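Local coordinates for protein ZYG-9 (Caenorhabditis elegans, PDB 2OF3) that organizes microtubules and spindle poles during mitosis and meiosis in the one-cell embryo and is required for default nucleus positioning in oocytes, at residues F28-D33 / R95-N100; D154-L159 / L166-M171; L206-T211 / I228-A233. One frame throughout, in Å; residues are numbered along the deposited sequence.

How the interactions relate
The three contacts follow one another along an all-helical TOG domain, each closing before the next opens. Interaction 1 joins two loops at the surface, one leading into helix 33-44, the other linking helices 85-95 and 101-120. Interaction 2, buried near the middle of the chain, packs helix 146-163 against helix 165-174; its centre is about 21 Å from that of interaction 1, without touching it. Interaction 3 sets helix 208-212 against helix 221-238. Its centre lies about 17 Å from that of interaction 2 and about 31 Å from that of interaction 1, across the chain's centre. Segments 166-171 and 206-211 touch, L206 packing on T169 and P170 and V208 on T169, which makes interactions 2 and 3 neighbours along the elongated domain.

Interaction 1: residues F28-D33 / R95-N100; sequences FQAPTD and RFFETN
P31 lies over one face of the F97 ring, its CD 3.6 Å from the ring centroid and only 11° off the normal, a close CH-pi contact. P31 CG leans over the CD2 side of the same ring, 3.8 Å from F97 CD2. The far end of F97 meets the chain just before the proline: F97 CE1 approaches the backbone oxygen of Q29 to 3.3 Å, and A30 CB stands 4.3 Å from the same F97 CE1. F28 completes the first shell. Its ring presents an edge to F97, with F28 CE1 3.9 Å from F97 CE2, while P31 CA sits over one face of F28. The loop thus curls round so that F28 and P31 both reach the one aromatic ring.

The F97 ring projects to the loop because its CG stands beside the backbone N and opposite the carbonyl carbon (chi1 -76°). Further out, F28 is fixed by edge-to-face contacts with W26 and H35, and its backbone oxygen accepts a hydrogen bond from Y136 OH. F97 also touches L139 of helix 127-139, while its neighbour F96 turns into the core against helices 101-120 and 127-139. The arrangement is a CH-pi contact of a proline on an aromatic ring, joining the segment that leads into helix 33-44 to the segment 95-100 before helix 101-120 of the helical TOG domain.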
# COMPACT_ATOMS: atom_id res chain seq x y z
N PHE A 28 14.13 -2.43 2.09
CA PHE A 28 15.05 -1.32 2.17
C PHE A 28 14.39 0.01 2.56
O PHE A 28 13.18 0.17 2.43
CB PHE A 28 15.77 -1.13 0.82
CG PHE A 28 14.86 -1.17 -0.39
CD1 PHE A 28 14.03 -0.06 -0.72
CD2 PHE A 28 14.83 -2.28 -1.22
CE1 PHE A 28 13.17 -0.07 -1.83
CE2 PHE A 28 13.98 -2.28 -2.37
CZ PHE A 28 13.14 -1.18 -2.65
N GLN A 29 15.19 0.97 2.99
CA GLN A 29 14.71 2.30 3.25
C GLN A 29 14.73 3.06 1.95
O GLN A 29 13.91 3.94 1.73
CB GLN A 29 15.63 3.00 4.26
CG GLN A 29 15.62 2.39 5.64
CD GLN A 29 14.21 2.40 6.26
OE1 GLN A 29 13.46 3.37 6.08
NE2 GLN A 29 13.84 1.33 7.00
N ALA A 30 15.70 2.75 1.11
CA ALA A 30 15.80 3.32 -0.22
C ALA A 30 16.46 2.23 -1.06
O ALA A 30 17.23 1.44 -0.52
CB ALA A 30 16.67 4.58 -0.21
N PRO A 31 16.11 2.14 -2.36
CA PRO A 31 16.64 1.03 -3.20
C PRO A 31 18.17 0.96 -3.20
O PRO A 31 18.82 2.00 -3.17
CB PRO A 31 16.14 1.38 -4.58
CG PRO A 31 14.93 2.26 -4.34
CD PRO A 31 15.19 3.02 -3.10
N THR A 32 18.74 -0.24 -3.19
CA THR A 32 20.19 -0.42 -3.22
C THR A 32 20.56 -1.22 -4.46
O THR A 32 19.70 -1.88 -5.07
CB THR A 32 20.64 -1.18 -2.00
OG1 THR A 32 20.29 -2.55 -2.17
CG2 THR A 32 19.93 -0.67 -0.74
N ASP A 33 21.83 -1.19 -4.87
CA ASP A 33 22.26 -1.94 -6.05
C ASP A 33 21.90 -3.40 -5.88
O ASP A 33 21.50 -4.05 -6.83
CB ASP A 33 23.79 -1.81 -6.31
CG ASP A 33 24.35 -2.89 -7.31
OD1 ASP A 33 24.40 -2.51 -8.49
OD2 ASP A 33 24.72 -4.08 -6.96
N ARG A 95 10.16 3.01 -8.88
CA ARG A 95 9.56 4.26 -9.37
C ARG A 95 8.97 5.13 -8.31
O ARG A 95 8.89 6.33 -8.52
CB ARG A 95 8.49 4.00 -10.44
CG ARG A 95 8.96 3.14 -11.60
CD ARG A 95 10.16 3.79 -12.30
NE ARG A 95 11.13 2.74 -12.49
CZ ARG A 95 12.38 2.73 -12.06
NH1 ARG A 95 12.91 3.76 -11.48
NH2 ARG A 95 13.10 1.67 -12.28
N PHE A 96 8.60 4.61 -7.16
CA PHE A 96 8.14 5.45 -6.05
C PHE A 96 9.21 6.35 -5.43
O PHE A 96 8.88 7.28 -4.70
CB PHE A 96 7.44 4.62 -4.93
CG PHE A 96 6.18 3.91 -5.39
CD1 PHE A 96 5.52 4.31 -6.56
CD2 PHE A 96 5.66 2.84 -4.67
CE1 PHE A 96 4.35 3.64 -7.03
CE2 PHE A 96 4.50 2.16 -5.10
CZ PHE A 96 3.83 2.57 -6.30
N PHE A 97 10.48 6.10 -5.72
CA PHE A 97 11.57 6.88 -5.13
C PHE A 97 12.05 8.06 -6.03
O PHE A 97 12.71 8.99 -5.57
CB PHE A 97 12.71 5.93 -4.73
CG PHE A 97 12.39 5.17 -3.47
CD1 PHE A 97 12.76 5.67 -2.23
CD2 PHE A 97 11.65 3.99 -3.52
CE1 PHE A 97 12.44 5.02 -1.06
CE2 PHE A 97 11.34 3.30 -2.34
CZ PHE A 97 11.74 3.82 -1.10
N GLU A 98 11.69 8.01 -7.30
CA GLU A 98 11.93 9.08 -8.22
C GLU A 98 10.83 10.15 -8.18
O GLU A 98 9.69 9.88 -7.81
CB GLU A 98 12.01 8.45 -9.58
CG GLU A 98 13.22 7.56 -9.60
CD GLU A 98 13.14 6.45 -10.60
OE1 GLU A 98 12.17 6.43 -11.41
OE2 GLU A 98 14.06 5.59 -10.54
N THR A 99 11.18 11.37 -8.54
CA THR A 99 10.18 12.44 -8.66
C THR A 99 10.04 12.69 -10.16
O THR A 99 10.98 13.15 -10.83
CB THR A 99 10.65 13.74 -7.99
OG1 THR A 99 11.81 14.22 -8.71
CG2 THR A 99 11.05 13.51 -6.51
N ASN A 100 8.88 12.33 -10.69
CA ASN A 100 8.60 12.47 -12.09
C ASN A 100 7.13 12.11 -12.16
O ASN A 100 6.79 10.93 -12.19
CB ASN A 100 9.47 11.53 -12.93
CG ASN A 100 8.95 11.35 -14.36
OD1 ASN A 100 8.02 12.02 -14.82
ND2 ASN A 100 9.52 10.39 -15.05

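Interaction 2: residues D154-L159 / L166-M171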
# COMPACT_ATOMS: atom_id res chain seq x y z
N ASP A 154 -7.33 4.52 -4.29
CA ASP A 154 -8.09 3.52 -5.07
C ASP A 154 -7.34 2.19 -5.14
O ASP A 154 -7.98 1.12 -5.08
CB ASP A 154 -8.37 3.97 -6.51
CG ASP A 154 -9.30 5.19 -6.59
OD1 ASP A 154 -10.17 5.36 -5.67
OD2 ASP A 154 -9.14 5.99 -7.55
N ILE A 155 -6.02 2.24 -5.26
CA ILE A 155 -5.22 0.96 -5.20
C ILE A 155 -5.26 0.36 -3.79
O ILE A 155 -5.44 -0.81 -3.63
CB ILE A 155 -3.73 1.15 -5.67
CG1 ILE A 155 -3.66 1.54 -7.14
CG2 ILE A 155 -2.84 -0.10 -5.39
CD1 ILE A 155 -2.46 2.45 -7.40
N VAL A 156 -5.13 1.18 -2.76
CA VAL A 156 -5.26 0.69 -1.39
C VAL A 156 -6.61 0.01 -1.20
O VAL A 156 -6.69 -1.00 -0.52
CB VAL A 156 -5.08 1.84 -0.39
CG1 VAL A 156 -5.38 1.34 1.04
CG2 VAL A 156 -3.62 2.36 -0.44
N ASN A 157 -7.70 0.57 -1.74
CA ASN A 157 -9.06 0.00 -1.57
C ASN A 157 -9.20 -1.38 -2.21
O ASN A 157 -9.87 -2.27 -1.66
CB ASN A 157 -10.15 0.95 -2.14
CG ASN A 157 -10.38 2.19 -1.27
OD1 ASN A 157 -9.96 2.25 -0.09
ND2 ASN A 157 -11.07 3.20 -1.84
N VAL A 158 -8.55 -1.60 -3.34
CA VAL A 158 -8.50 -2.97 -3.93
C VAL A 158 -7.69 -3.97 -3.05
O VAL A 158 -8.15 -5.08 -2.75
CB VAL A 158 -7.95 -2.95 -5.39
CG1 VAL A 158 -7.92 -4.33 -6.00
CG2 VAL A 158 -8.82 -1.99 -6.26
N LEU A 159 -6.51 -3.56 -2.60
CA LEU A 159 -5.69 -4.39 -1.75
C LEU A 159 -6.36 -4.72 -0.43
O LEU A 159 -6.16 -5.79 0.11
CB LEU A 159 -4.35 -3.69 -1.45
CG LEU A 159 -3.34 -3.68 -2.58
CD1 LEU A 159 -2.27 -2.58 -2.37
CD2 LEU A 159 -2.70 -5.06 -2.65
N LEU A 166 -7.33 -6.85 8.81
CA LEU A 166 -6.43 -7.33 9.85
C LEU A 166 -4.99 -7.37 9.41
O LEU A 166 -4.12 -7.06 10.19
CB LEU A 166 -6.90 -8.70 10.40
CG LEU A 166 -5.97 -9.38 11.44
CD1 LEU A 166 -5.84 -8.55 12.75
CD2 LEU A 166 -6.47 -10.79 11.76
N LYS A 167 -4.71 -7.77 8.18
CA LYS A 167 -3.32 -7.80 7.73
C LYS A 167 -2.85 -6.45 7.16
O LYS A 167 -1.66 -6.23 7.12
CB LYS A 167 -3.09 -8.87 6.64
CG LYS A 167 -3.23 -10.33 7.08
CD LYS A 167 -2.07 -10.78 7.97
CE LYS A 167 -2.12 -12.33 8.29
NZ LYS A 167 -2.56 -13.15 7.06
N MET A 168 -3.75 -5.57 6.71
CA MET A 168 -3.38 -4.23 6.24
C MET A 168 -3.04 -3.26 7.37
O MET A 168 -2.13 -2.44 7.24
CB MET A 168 -4.52 -3.65 5.39
CG MET A 168 -4.66 -4.23 3.91
SD MET A 168 -3.31 -3.93 2.74
CE MET A 168 -3.66 -2.24 2.36
N THR A 169 -3.76 -3.36 8.48
CA THR A 169 -3.71 -2.32 9.54
C THR A 169 -2.35 -2.15 10.16
O THR A 169 -1.95 -1.00 10.37
CB THR A 169 -4.81 -2.55 10.58
OG1 THR A 169 -6.06 -2.47 9.90
CG2 THR A 169 -4.79 -1.50 11.74
N PRO A 170 -1.61 -3.25 10.45
CA PRO A 170 -0.24 -3.07 10.99
C PRO A 170 0.68 -2.18 10.10
O PRO A 170 1.51 -1.39 10.63
CB PRO A 170 0.31 -4.53 11.04
CG PRO A 170 -0.90 -5.40 11.12
CD PRO A 170 -1.99 -4.68 10.35
N MET A 171 0.54 -2.28 8.77
CA MET A 171 1.35 -1.46 7.84
C MET A 171 0.82 -0.03 7.86
O MET A 171 1.61 0.91 7.78
CB MET A 171 1.25 -2.06 6.43
CG MET A 171 2.13 -3.39 6.25
SD MET A 171 2.06 -4.23 4.67
CE MET A 171 0.38 -4.59 4.55
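M168 reaches across from helix 165-174 to V156 and L159 on helix 146-163, and the contact between the two segments is wholly apolar. A single atom does the touching: the terminal methyl, M168 CE, lies 4.1 Å from L159 CB and 4.2 Å from V156 CG1. It therefore meets one residue close to the backbone and the other at a branch tip, two positions three residues apart on the same helix. The methionine chain starts beside its backbone N (chi1 -76°) and bends again at chi2 and chi3, which swings the methyl toward the other helix. On V156, CG1 is the branch opposite the backbone N (chi1 173°), and the two side chains run at a slant to each other.

Further apolar packing closes the site. V156 also rests on V190 of helix 181-198 and on L137 of helix 127-139, L159 touches M125, and M168 packs on Y194. All three touching residues are buried.

Polar bonds serve the helices themselves. The backbone bond from L159 N to I155 O, 3.1 Å long, holds the turn that carries the valine and leucine. In helix 165-174 the regular bonding is broken at P170 and M171, giving a kink just beyond M168, and T169 OG1 bonds back to P165 O.

With a short connection between them, the two helices form a helical hairpin, and their apolar interface is continued by helix 181-198, a layered packing characteristic of the HEAT-like repeats that build TOG domains.

Interaction 3: residues L206-T211 / I228-A233; sequences LSVEKT and INVLVA
Both valines of the contact hold CG1 opposite the backbone N, V208 with chi1 172° and V230 with chi1 168°, and this turns the two CG1 methyls onto each other. In L231, CG stands beside the backbone N (chi1 -62°) and CD1 runs on in line with the chain, so that CD2, the branch bent off it, is the one to meet the backbone of E209. The contact belongs to the alpha-helical TOG domain, whose helices stack in HEAT-like fashion; here the short helix 208-212 packs on the long helix 221-238.

V208 and V230 meet methyl to methyl, their CG1 atoms 4.0 Å apart, with the side chains crossing at about a right angle. The CD2 methyl of L231 touches the E209 backbone: L231 CD2 lies 3.8 Å from E209 O and 4.0 Å from E209 CA, with E209 CB at 4.3 Å. The CA atoms of E209 and L231, 6.4 Å apart, are the nearest across the two segments, so the helices come close at this point. The E209 side chain takes little part beyond its CB, since its carboxylate leads away from the other segment. That end lies near the carboxylate of E238, where two like charges would be expected to raise the affinity of one of them for a proton.

Around this pair, V208 packs on I200, on I191 of helix 181-198 and on T169 of helix 165-174. L231 is backed by V216 and by V257 of helix 251-264, and all four touching residues are buried. The first turn of helix 208-212 is tied by the backbone bond from T211 N to S207 O. The same S207 O also accepts a very short 2.5 Å hydrogen bond from the side-chain hydroxyl, T211 OG1.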
# COMPACT_ATOMS: atom_id res chain seq x y z
N LEU A 206 -4.52 -5.45 17.65
CA LEU A 206 -3.62 -4.44 17.08
C LEU A 206 -3.47 -3.14 17.89
O LEU A 206 -2.57 -2.33 17.62
CB LEU A 206 -4.01 -4.14 15.62
CG LEU A 206 -3.99 -5.40 14.71
CD1 LEU A 206 -4.30 -4.97 13.31
CD2 LEU A 206 -2.60 -6.09 14.81
N SER A 207 -4.29 -2.95 18.91
CA SER A 207 -4.11 -1.76 19.75
C SER A 207 -4.27 -0.46 18.90
O SER A 207 -3.47 0.48 19.01
CB SER A 207 -2.72 -1.76 20.43
OG SER A 207 -2.68 -2.69 21.50
N VAL A 208 -5.30 -0.45 18.06
CA VAL A 208 -5.60 0.69 17.24
C VAL A 208 -5.88 1.93 18.11
O VAL A 208 -5.26 2.97 17.89
CB VAL A 208 -6.80 0.42 16.32
CG1 VAL A 208 -7.23 1.70 15.61
CG2 VAL A 208 -6.46 -0.70 15.31
N GLU A 209 -6.78 1.83 19.08
CA GLU A 209 -7.16 3.01 19.91
C GLU A 209 -5.97 3.64 20.55
O GLU A 209 -5.78 4.85 20.44
CB GLU A 209 -8.22 2.69 20.96
CG GLU A 209 -9.45 1.99 20.44
CD GLU A 209 -9.35 0.43 20.51
OE1 GLU A 209 -8.25 -0.15 20.37
OE2 GLU A 209 -10.40 -0.20 20.68
N LYS A 210 -5.10 2.83 21.14
CA LYS A 210 -3.94 3.35 21.84
C LYS A 210 -2.86 3.92 20.93
O LYS A 210 -2.16 4.87 21.31
CB LYS A 210 -3.32 2.23 22.73
CG LYS A 210 -2.00 2.63 23.39
CD LYS A 210 -1.60 1.67 24.55
CE LYS A 210 -0.68 2.38 25.61
NZ LYS A 210 -1.43 3.23 26.68
N THR A 211 -2.69 3.31 19.75
CA THR A 211 -1.71 3.79 18.81
C THR A 211 -2.16 5.10 18.16
O THR A 211 -1.34 5.98 17.86
CB THR A 211 -1.48 2.74 17.68
OG1 THR A 211 -1.28 1.44 18.29
CG2 THR A 211 -0.27 3.07 16.87
N ILE A 228 -9.14 11.85 15.51
CA ILE A 228 -10.39 12.02 16.23
C ILE A 228 -11.43 11.12 15.59
O ILE A 228 -12.11 10.38 16.32
CB ILE A 228 -10.88 13.50 16.20
CG1 ILE A 228 -10.01 14.35 17.10
CG2 ILE A 228 -12.38 13.60 16.60
CD1 ILE A 228 -10.14 15.86 16.82
N ASN A 229 -11.57 11.14 14.26
CA ASN A 229 -12.61 10.31 13.65
C ASN A 229 -12.41 8.78 13.73
O ASN A 229 -13.39 8.05 13.76
CB ASN A 229 -12.90 10.76 12.21
CG ASN A 229 -13.63 12.08 12.14
OD1 ASN A 229 -13.59 12.77 11.12
ND2 ASN A 229 -14.32 12.42 13.17
N VAL A 230 -11.19 8.32 13.81
CA VAL A 230 -10.91 6.91 14.13
C VAL A 230 -11.47 6.55 15.53
O VAL A 230 -12.18 5.54 15.68
CB VAL A 230 -9.34 6.57 14.02
CG1 VAL A 230 -9.01 5.17 14.65
CG2 VAL A 230 -8.80 6.62 12.53
N LEU A 231 -11.22 7.37 16.54
CA LEU A 231 -11.65 7.09 17.91
C LEU A 231 -13.16 7.13 18.08
O LEU A 231 -13.73 6.30 18.81
CB LEU A 231 -10.98 8.05 18.89
CG LEU A 231 -9.46 7.98 18.96
CD1 LEU A 231 -9.00 9.02 19.92
CD2 LEU A 231 -8.95 6.60 19.41
N VAL A 232 -13.81 8.06 17.39
CA VAL A 232 -15.28 8.14 17.28
C VAL A 232 -15.90 6.92 16.59
O VAL A 232 -16.98 6.44 17.01
CB VAL A 232 -15.72 9.40 16.49
CG1 VAL A 232 -17.22 9.42 16.22
CG2 VAL A 232 -15.30 10.68 17.23
N ALA A 233 -15.26 6.44 15.51
CA ALA A 233 -15.71 5.22 14.81
C ALA A 233 -15.62 4.01 15.76
O ALA A 233 -16.53 3.16 15.78
CB ALA A 233 -14.89 4.99 13.54